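Local coordinates for S12 family peptidase (Streptomyces sp. 82F2, PDB 3WWX), which probably hydrolyses amide bonds of D-configured substrates as a D-stereospecific amidohydrolase of the S12 peptidase family, within the beta-lactamase clan, at residues Ala8-Ala13 with Asp34-Thr39; Asp20-Ala25 with Gly324-Asp329; Asp46-Val51 with Ala203-Ser208. One frame throughout, in Å; residues are numbered along the deposited sequence.

Interaction 1. Residues Ala8-Ala13 with Asp34-Thr39; sequences AATQQA and DRWTGT
The carboxamide of Q11 reaches from the first turns of helix 8-19 to the backbone of the edge strand at T39. Its NE2 gives T39 O a nearly straight hydrogen bond of 2.9 Å. The acceptor lies in the plane of the amide, whereas the donor stands well above the carbonyl plane of T39. Q11 OE1 lies at the edge of the W36 ring, near its plane, 3.7 Å from W36 CZ2, with amide and ring planes 72° apart. Two waters each donate to Q11 OE1; one accepts from T39 N and the other from W36 NE1 in the plane of the indole, so together with the direct bond they fix how the amide is turned. With CG anti to the backbone N (chi1 -179°) and a bend at chi2, the Q11 chain brings its end to the strand. NE2 has a further partner in E15, one turn on. One residue earlier, T10 CG2 packs 3.7 Å from W36 CZ3, while T10 OG1 is bonded to E341. H7 stacks on the W36 ring. Segment 8-13 runs at 25° to strand 36-39; strand 36-41 is outermost in the eight-stranded antiparallel sheet and pairs with 24-31, and helix 334-343 packs on T10 and A13.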
loop_
_atom_site.group_PDB
_atom_site.type_symbol
_atom_site.label_atom_id
_atom_site.label_comp_id
_atom_site.label_asym_id
_atom_site.label_seq_id
_atom_site.Cartn_x
_atom_site.Cartn_y
_atom_site.Cartn_z
ATOM N N ALA A 8 26.280 -2.288 -0.670
ATOM C CA ALA A 8 26.613 -3.618 -1.180
ATOM C C ALA A 8 25.711 -4.742 -0.664
ATOM O O ALA A 8 25.362 -5.645 -1.412
ATOM C CB ALA A 8 28.099 -3.949 -0.889
ATOM N N ALA A 9 25.330 -4.702 0.610
ATOM C CA ALA A 9 24.458 -5.727 1.164
ATOM C C ALA A 9 23.104 -5.680 0.461
ATOM O O ALA A 9 22.477 -6.715 0.212
ATOM C CB ALA A 9 24.286 -5.526 2.649
ATOM N N THR A 10 22.648 -4.472 0.155
ATOM C CA THR A 10 21.334 -4.332 -0.473
ATOM C C THR A 10 21.378 -4.883 -1.895
ATOM O O THR A 10 20.452 -5.572 -2.314
ATOM C CB THR A 10 20.889 -2.893 -0.443
ATOM O OG1 THR A 10 21.097 -2.395 0.882
ATOM C CG2 THR A 10 19.388 -2.777 -0.800
ATOM N N GLN A 11 22.452 -4.596 -2.616
ATOM C CA GLN A 11 22.686 -5.185 -3.940
ATOM C C GLN A 11 22.659 -6.711 -3.865
ATOM O O GLN A 11 22.005 -7.382 -4.669
ATOM C CB GLN A 11 24.020 -4.697 -4.496
ATOM C CG GLN A 11 24.346 -5.240 -5.887
ATOM C CD GLN A 11 23.343 -4.787 -6.937
ATOM O OE1 GLN A 11 23.023 -3.598 -7.032
ATOM N NE2 GLN A 11 22.869 -5.730 -7.753
ATOM N N GLN A 12 23.344 -7.269 -2.875
ATOM C CA GLN A 12 23.353 -8.705 -2.663
ATOM C C GLN A 12 21.941 -9.252 -2.460
ATOM O O GLN A 12 21.597 -10.332 -2.936
ATOM C CB GLN A 12 24.218 -8.998 -1.432
ATOM C CG GLN A 12 24.859 -10.348 -1.342
ATOM C CD GLN A 12 25.940 -10.358 -0.266
ATOM O OE1 GLN A 12 26.782 -9.461 -0.220
ATOM N NE2 GLN A 12 25.898 -11.348 0.620
ATOM N N ALA A 13 21.109 -8.499 -1.734
ATOM C CA ALA A 13 19.752 -8.930 -1.432
ATOM C C ALA A 13 18.870 -8.911 -2.690
ATOM O O ALA A 13 17.998 -9.750 -2.848
ATOM C CB ALA A 13 19.143 -8.058 -0.330
ATOM N N ASP A 34 22.661 11.178 -0.582
ATOM C CA ASP A 34 23.341 10.445 -1.672
ATOM C C ASP A 34 22.589 9.175 -2.087
ATOM O O ASP A 34 22.847 8.086 -1.598
ATOM C CB ASP A 34 24.801 10.136 -1.311
ATOM C CG ASP A 34 25.563 11.387 -0.921
ATOM O OD1 ASP A 34 25.562 12.348 -1.719
ATOM O OD2 ASP A 34 26.103 11.429 0.205
ATOM N N ARG A 35 21.655 9.356 -3.013
ATOM C CA ARG A 35 20.759 8.281 -3.438
ATOM C C ARG A 35 21.477 7.215 -4.270
ATOM O O ARG A 35 22.119 7.538 -5.266
ATOM C CB ARG A 35 19.591 8.882 -4.225
ATOM C CG ARG A 35 18.447 7.898 -4.558
ATOM C CD ARG A 35 17.240 8.663 -5.109
ATOM N NE ARG A 35 17.631 9.553 -6.205
ATOM C CZ ARG A 35 17.652 9.232 -7.501
ATOM N NH1 ARG A 35 17.264 8.029 -7.930
ATOM N NH2 ARG A 35 18.049 10.136 -8.388
ATOM N N TRP A 36 21.327 5.954 -3.856
ATOM C CA TRP A 36 21.871 4.777 -4.526
ATOM C C TRP A 36 20.769 4.059 -5.296
ATOM O O TRP A 36 19.629 4.020 -4.837
ATOM C CB TRP A 36 22.425 3.818 -3.485
ATOM C CG TRP A 36 22.693 2.414 -3.973
ATOM C CD1 TRP A 36 23.833 1.958 -4.586
ATOM C CD2 TRP A 36 21.823 1.280 -3.864
ATOM N NE1 TRP A 36 23.717 0.626 -4.869
ATOM C CE2 TRP A 36 22.499 0.176 -4.425
ATOM C CE3 TRP A 36 20.540 1.085 -3.337
ATOM C CZ2 TRP A 36 21.935 -1.088 -4.488
ATOM C CZ3 TRP A 36 19.983 -0.175 -3.402
ATOM C CH2 TRP A 36 20.678 -1.245 -3.969
ATOM N N THR A 37 21.122 3.491 -6.450
ATOM C CA THR A 37 20.196 2.723 -7.275
ATOM C C THR A 37 20.828 1.378 -7.591
ATOM O O THR A 37 21.999 1.292 -7.997
ATOM C CB THR A 37 19.880 3.448 -8.586
ATOM O OG1 THR A 37 19.248 4.706 -8.333
ATOM C CG2 THR A 37 18.956 2.598 -9.471
ATOM N N GLY A 38 20.062 0.317 -7.401
ATOM C CA GLY A 38 20.522 -1.024 -7.681
ATOM C C GLY A 38 19.502 -1.841 -8.445
ATOM O O GLY A 38 18.290 -1.676 -8.264
ATOM N N THR A 39 19.994 -2.728 -9.306
ATOM C CA THR A 39 19.163 -3.669 -10.033
ATOM C C THR A 39 19.812 -5.032 -10.057
ATOM O O THR A 39 21.050 -5.133 -9.984
ATOM C CB THR A 39 18.938 -3.232 -11.496
ATOM O OG1 THR A 39 20.207 -3.022 -12.131
ATOM C CG2 THR A 39 18.140 -1.951 -11.568
HETATM O O HOH W 1 22.981 -2.491 -9.646
HETATM O O HOH W 2 24.990 -1.683 -6.466
#

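Interaction 2. Residues Asp20-Ala25 with Gly324-Asp329; sequences DGVPGA and GNFNAD. With DIA (octane 1,8-diamine), chain B.
V22 and F326 meet at about a right angle in the apolar centre, V22 CG1 lying 3.8 Å from F326 CB. Both methyls of V22 bear on the start of the phenylalanine side chain, and A25 CB reaches farther along the ring, 3.8 Å from F326 CD1. A25 and F326 form an antiparallel, non-hydrogen-bonded pair, so their side chains share one face of the sheet. The methyl of A328 extends this apolar patch to P23, its CB 3.6 Å from P23 CD.

Toward the polar edge, N327 takes over where the regular pairing stops. Its CG sits between the backbone N and the carbonyl carbon (chi1 66°), which turns the carboxamide onto the neighbouring backbone. There N327 OD1 accepts a 2.8 Å hydrogen bond from G24 N, bent at 146° and tilted from the plane of the side-chain carbonyl. The return bond, from N327 N to G24 O, is weak at 3.3 Å; G24 O also accepts from R43 NH1. N327 thus meets G24 through both backbone and side chain, while its ND2 is held by P210 O. Next along, A25 CA makes a CH...O contact of 3.5 Å with N325 O; the side-chain amide of N325 is bonded through ND2 to S308 and S310 and through OD1 to R43. D329, beyond the contact, borders the diamine pocket: its OD2 lies 3.5 Å from C2 of the ligand and is bonded to S213 and G307.

G21, with positive phi, closes helix 8-19 in a Schellman motif, and the chain then turns through V22 and P23 into strand 24-31. That strand lies between strands 36-41 and 320-326, with A17 of helix 8-19 and V337 of helix 334-343 packing on F326.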
loop_
_atom_site.group_PDB
_atom_site.type_symbol
_atom_site.label_atom_id
_atom_site.label_comp_id
_atom_site.label_asym_id
_atom_site.label_seq_id
_atom_site.Cartn_x
_atom_site.Cartn_y
_atom_site.Cartn_z
ATOM N N ASP A 20 16.048 -16.483 -6.361
ATOM C CA ASP A 20 14.851 -17.141 -5.840
ATOM C C ASP A 20 13.739 -17.229 -6.889
ATOM O O ASP A 20 12.707 -17.850 -6.648
ATOM C CB ASP A 20 14.319 -16.373 -4.617
ATOM C CG ASP A 20 13.312 -17.165 -3.811
ATOM O OD1 ASP A 20 13.593 -18.351 -3.511
ATOM O OD2 ASP A 20 12.240 -16.610 -3.464
ATOM N N GLY A 21 13.948 -16.573 -8.032
ATOM C CA GLY A 21 12.994 -16.625 -9.131
ATOM C C GLY A 21 12.434 -15.293 -9.600
ATOM O O GLY A 21 11.683 -15.273 -10.569
ATOM N N VAL A 22 12.775 -14.189 -8.942
ATOM C CA VAL A 22 12.333 -12.887 -9.441
ATOM C C VAL A 22 13.027 -12.556 -10.766
ATOM O O VAL A 22 14.257 -12.501 -10.827
ATOM C CB VAL A 22 12.622 -11.758 -8.417
ATOM C CG1 VAL A 22 12.291 -10.379 -8.998
ATOM C CG2 VAL A 22 11.828 -11.988 -7.153
ATOM N N PRO A 23 12.256 -12.292 -11.839
ATOM C CA PRO A 23 12.950 -11.957 -13.092
ATOM C C PRO A 23 13.779 -10.675 -13.042
ATOM O O PRO A 23 14.863 -10.617 -13.617
ATOM C CB PRO A 23 11.795 -11.854 -14.107
ATOM C CG PRO A 23 10.781 -12.832 -13.581
ATOM C CD PRO A 23 10.838 -12.607 -12.076
ATOM N N GLY A 24 13.280 -9.646 -12.362
ATOM C CA GLY A 24 13.993 -8.399 -12.247
ATOM C C GLY A 24 13.652 -7.686 -10.948
ATOM O O GLY A 24 12.471 -7.498 -10.624
ATOM N N ALA A 25 14.689 -7.296 -10.211
ATOM C CA ALA A 25 14.561 -6.627 -8.925
ATOM C C ALA A 25 15.207 -5.259 -9.002
ATOM O O ALA A 25 16.263 -5.084 -9.605
ATOM C CB ALA A 25 15.230 -7.461 -7.842
ATOM N N GLY A 324 11.625 -0.260 -3.301
ATOM C CA GLY A 324 11.975 -1.175 -4.376
ATOM C C GLY A 324 10.845 -2.083 -4.781
ATOM O O GLY A 324 9.748 -2.025 -4.233
ATOM N N ASN A 325 11.152 -2.976 -5.719
ATOM C CA ASN A 325 10.130 -3.800 -6.353
ATOM C C ASN A 325 10.699 -5.094 -6.906
ATOM O O ASN A 325 11.798 -5.097 -7.495
ATOM C CB ASN A 325 9.453 -3.011 -7.485
ATOM C CG ASN A 325 8.302 -3.779 -8.128
ATOM O OD1 ASN A 325 8.430 -4.343 -9.219
ATOM N ND2 ASN A 325 7.165 -3.817 -7.449
ATOM N N PHE A 326 9.926 -6.162 -6.748
ATOM C CA PHE A 326 10.140 -7.417 -7.456
ATOM C C PHE A 326 9.008 -7.581 -8.454
ATOM O O PHE A 326 7.842 -7.378 -8.105
ATOM C CB PHE A 326 10.070 -8.607 -6.493
ATOM C CG PHE A 326 11.052 -8.559 -5.342
ATOM C CD1 PHE A 326 12.289 -7.958 -5.472
ATOM C CD2 PHE A 326 10.728 -9.167 -4.153
ATOM C CE1 PHE A 326 13.183 -7.945 -4.412
ATOM C CE2 PHE A 326 11.625 -9.168 -3.078
ATOM C CZ PHE A 326 12.849 -8.556 -3.223
ATOM N N ASN A 327 9.320 -8.028 -9.678
ATOM C CA ASN A 327 8.293 -8.218 -10.717
ATOM C C ASN A 327 7.827 -9.674 -10.834
ATOM O O ASN A 327 7.360 -10.112 -11.895
ATOM C CB ASN A 327 8.751 -7.668 -12.062
ATOM C CG ASN A 327 9.914 -8.426 -12.640
ATOM O OD1 ASN A 327 10.508 -9.281 -11.980
ATOM N ND2 ASN A 327 10.228 -8.132 -13.899
ATOM N N ALA A 328 7.946 -10.416 -9.741
ATOM C CA ALA A 328 7.250 -11.695 -9.596
ATOM C C ALA A 328 6.541 -11.623 -8.273
ATOM O O ALA A 328 7.088 -11.102 -7.292
ATOM C CB ALA A 328 8.215 -12.850 -9.608
ATOM N N ASP A 329 5.339 -12.158 -8.210
ATOM C CA ASP A 329 4.594 -12.104 -6.961
ATOM C C ASP A 329 4.644 -13.416 -6.185
ATOM O O ASP A 329 3.966 -13.545 -5.165
ATOM C CB ASP A 329 3.159 -11.642 -7.193
ATOM C CG ASP A 329 2.414 -12.495 -8.196
ATOM O OD1 ASP A 329 2.815 -13.651 -8.451
ATOM O OD2 ASP A 329 1.404 -11.999 -8.733
HETATM N N1 DIA B . -2.704 -14.421 -7.794
HETATM C C1 DIA B . -2.943 -13.224 -8.533
HETATM C C2 DIA B . -2.075 -12.024 -8.218
HETATM C C3 DIA B . -1.653 -11.910 -6.790
HETATM C C4 DIA B . -2.132 -10.700 -6.018
HETATM C C5 DIA B . -0.996 -9.881 -5.465
HETATM C C6 DIA B . 0.032 -10.677 -4.700
HETATM C C7 DIA B . 1.211 -9.836 -4.327
HETATM C C8 DIA B . 2.074 -10.627 -3.383
HETATM N N8 DIA B . 3.385 -10.079 -3.411
#

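Interaction 3. Residues Asp46-Val51 with Ala203-Ser208; sequences DDRYRV and AMPEPS
One direct hydrogen bond joins the two segments: R48 N donates to P207 O at 2.8 Å, with an angle of 164° at the hydrogen. The same carbonyl also receives a CH...O contact from D47 CA, so two neighbouring residues converge on it. Within 203-208, S208 OG is bonded to P205 O at 2.9 Å, bracing the bend around the cis peptide bond that precedes P207. Water 3 supplies an indirect polar link, accepting from R50 NH1 in the guanidinium plane and donating to A203 O.

Segment 46-51 carries the short strand 49-50, which pairs antiparallel with strand 241-242 apart from the large sheet of this beta-lactamase-type fold; segment 203-208 belongs to the loop that runs from helix 178-187 toward strand 212-213.

Two arginines present guanidinium faces to the loop. M204 SD lies 3.5 Å above the R50 plane, offset toward its rim, while R50 NH2 is bonded to S227 O. E206 O stands over one face of the R48 guanidinium; R48 NE is 3.4 Å from E206 O, at too poor an angle for a hydrogen bond.

Van der Waals contacts fill in around them. M204 is bent at chi2 and chi3 (-66° and -63°), which carries M204 CE back to the backbone of R48 and Y49, 3.6 Å from R48 O. The extended R48 chain runs past the prolines, its CD 3.8 Å from P205 CG. P207 CG abuts D46 O, and the D47 carboxylate lies alongside S208, its OD2 held by R43 and S209.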
loop_
_atom_site.group_PDB
_atom_site.type_symbol
_atom_site.label_atom_id
_atom_site.label_comp_id
_atom_site.label_asym_id
_atom_site.label_seq_id
_atom_site.Cartn_x
_atom_site.Cartn_y
_atom_site.Cartn_z
ATOM N N ASP A 46 15.215 2.930 -12.793
ATOM C CA ASP A 46 14.128 3.906 -12.762
ATOM C C ASP A 46 12.769 3.296 -13.146
ATOM O O ASP A 46 11.803 4.024 -13.423
ATOM C CB ASP A 46 14.469 5.068 -13.682
ATOM C CG ASP A 46 15.710 5.826 -13.214
ATOM O OD1 ASP A 46 15.806 6.158 -12.014
ATOM O OD2 ASP A 46 16.605 6.067 -14.058
ATOM N N ASP A 47 12.693 1.970 -13.147
ATOM C CA ASP A 47 11.435 1.301 -13.512
ATOM C C ASP A 47 10.286 1.761 -12.624
ATOM O O ASP A 47 10.416 1.889 -11.384
ATOM C CB ASP A 47 11.529 -0.222 -13.453
ATOM C CG ASP A 47 12.265 -0.834 -14.648
ATOM O OD1 ASP A 47 12.683 -0.074 -15.555
ATOM O OD2 ASP A 47 12.428 -2.071 -14.636
ATOM N N ARG A 48 9.157 1.978 -13.277
ATOM C CA ARG A 48 7.911 2.303 -12.602
ATOM C C ARG A 48 7.130 1.017 -12.425
ATOM O O ARG A 48 7.182 0.118 -13.271
ATOM C CB ARG A 48 7.136 3.337 -13.430
ATOM C CG ARG A 48 7.927 4.650 -13.570
ATOM C CD ARG A 48 7.265 5.776 -14.377
ATOM N NE ARG A 48 8.206 6.886 -14.476
ATOM C CZ ARG A 48 7.960 8.071 -15.033
ATOM N NH1 ARG A 48 6.791 8.346 -15.540
ATOM N NH2 ARG A 48 8.908 8.994 -15.061
ATOM N N TYR A 49 6.391 0.931 -11.332
ATOM C CA TYR A 49 5.689 -0.289 -10.975
ATOM C C TYR A 49 4.439 0.025 -10.180
ATOM O O TYR A 49 4.287 1.108 -9.596
ATOM C CB TYR A 49 6.620 -1.236 -10.196
ATOM C CG TYR A 49 7.460 -0.585 -9.102
ATOM C CD1 TYR A 49 8.719 -0.095 -9.374
ATOM C CD2 TYR A 49 6.997 -0.478 -7.808
ATOM C CE1 TYR A 49 9.505 0.470 -8.384
ATOM C CE2 TYR A 49 7.768 0.112 -6.808
ATOM C CZ TYR A 49 9.025 0.575 -7.101
ATOM O OH TYR A 49 9.817 1.130 -6.103
ATOM N N ARG A 50 3.525 -0.932 -10.190
ATOM C CA ARG A 50 2.309 -0.872 -9.402
ATOM C C ARG A 50 2.673 -1.050 -7.944
ATOM O O ARG A 50 3.139 -2.127 -7.541
ATOM C CB ARG A 50 1.364 -1.978 -9.865
ATOM C CG ARG A 50 0.976 -1.862 -11.341
ATOM C CD ARG A 50 -0.196 -2.801 -11.665
ATOM N NE ARG A 50 -0.447 -2.847 -13.107
ATOM C CZ ARG A 50 -1.079 -1.893 -13.784
ATOM N NH1 ARG A 50 -1.595 -0.856 -13.165
ATOM N NH2 ARG A 50 -1.209 -1.987 -15.095
ATOM N N VAL A 51 2.484 -0.014 -7.131
ATOM C CA VAL A 51 2.930 -0.064 -5.732
ATOM C C VAL A 51 1.947 -0.788 -4.816
ATOM O O VAL A 51 2.213 -0.958 -3.620
ATOM C CB VAL A 51 3.235 1.336 -5.184
ATOM C CG1 VAL A 51 4.161 2.074 -6.115
ATOM C CG2 VAL A 51 1.957 2.141 -4.960
ATOM N N ALA A 203 -2.575 0.681 -18.891
ATOM C CA ALA A 203 -1.220 0.706 -19.432
ATOM C C ALA A 203 -0.195 1.047 -18.374
ATOM O O ALA A 203 -0.515 1.673 -17.355
ATOM C CB ALA A 203 -1.124 1.695 -20.592
ATOM N N MET A 204 1.041 0.628 -18.618
ATOM C CA MET A 204 2.190 0.981 -17.772
ATOM C C MET A 204 3.018 2.070 -18.416
ATOM O O MET A 204 3.277 2.005 -19.612
ATOM C CB MET A 204 3.076 -0.247 -17.522
ATOM C CG MET A 204 2.432 -1.303 -16.635
ATOM S SD MET A 204 2.172 -0.758 -14.944
ATOM C CE MET A 204 3.837 -0.459 -14.332
ATOM N N PRO A 205 3.445 3.071 -17.633
ATOM C CA PRO A 205 4.354 4.102 -18.157
ATOM C C PRO A 205 5.755 3.557 -18.325
ATOM O O PRO A 205 6.086 2.475 -17.814
ATOM C CB PRO A 205 4.334 5.181 -17.069
ATOM C CG PRO A 205 4.072 4.371 -15.787
ATOM C CD PRO A 205 3.135 3.268 -16.204
ATOM N N GLU A 206 6.571 4.301 -19.054
ATOM C CA GLU A 206 7.986 4.027 -19.168
ATOM C C GLU A 206 8.754 4.837 -18.142
ATOM O O GLU A 206 8.293 5.885 -17.708
ATOM C CB GLU A 206 8.496 4.477 -20.531
ATOM C CG GLU A 206 7.825 3.849 -21.699
ATOM C CD GLU A 206 7.992 2.371 -21.734
ATOM O OE1 GLU A 206 6.988 1.681 -22.012
ATOM O OE2 GLU A 206 9.125 1.894 -21.476
ATOM N N PRO A 207 9.938 4.336 -17.746
ATOM C CA PRO A 207 10.417 2.989 -18.023
ATOM C C PRO A 207 9.713 1.962 -17.143
ATOM O O PRO A 207 9.307 2.272 -16.028
ATOM C CB PRO A 207 11.911 3.066 -17.673
ATOM C CG PRO A 207 12.082 4.269 -16.879
ATOM C CD PRO A 207 10.851 5.062 -16.854
ATOM N N SER A 208 9.548 0.759 -17.665
ATOM C CA SER A 208 9.035 -0.328 -16.858
ATOM C C SER A 208 9.484 -1.640 -17.450
ATOM O O SER A 208 9.742 -1.732 -18.660
ATOM C CB SER A 208 7.513 -0.240 -16.775
ATOM O OG SER A 208 6.942 -0.305 -18.070
HETATM O O HOH W 3 -2.294 0.952 -15.200
#

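In the fold
Interactions 1 and 2 share the large antiparallel sheet and, with centres 15 Å apart, touch where T39 CB meets A25 O. Helix 8-19, strand 24-31 and strand 36-41 follow one another in the chain, and strand 320-326 returns to pair with 24-31; the two contacts therefore interlock in sequence and bring the N-terminal and C-terminal parts of the chain side by side. Interaction 3 opens after interaction 1 closes, their centres 19 Å apart and nearest atoms about 5 Å apart without touching; both its segments fall between those of interaction 2. Its centre is 14 Å from that of interaction 2, which it touches through Y49 against N325 and G324. D329 of interaction 2 borders the diamine pocket; the R50 side chain of interaction 3 is about 9 Å from the ligand.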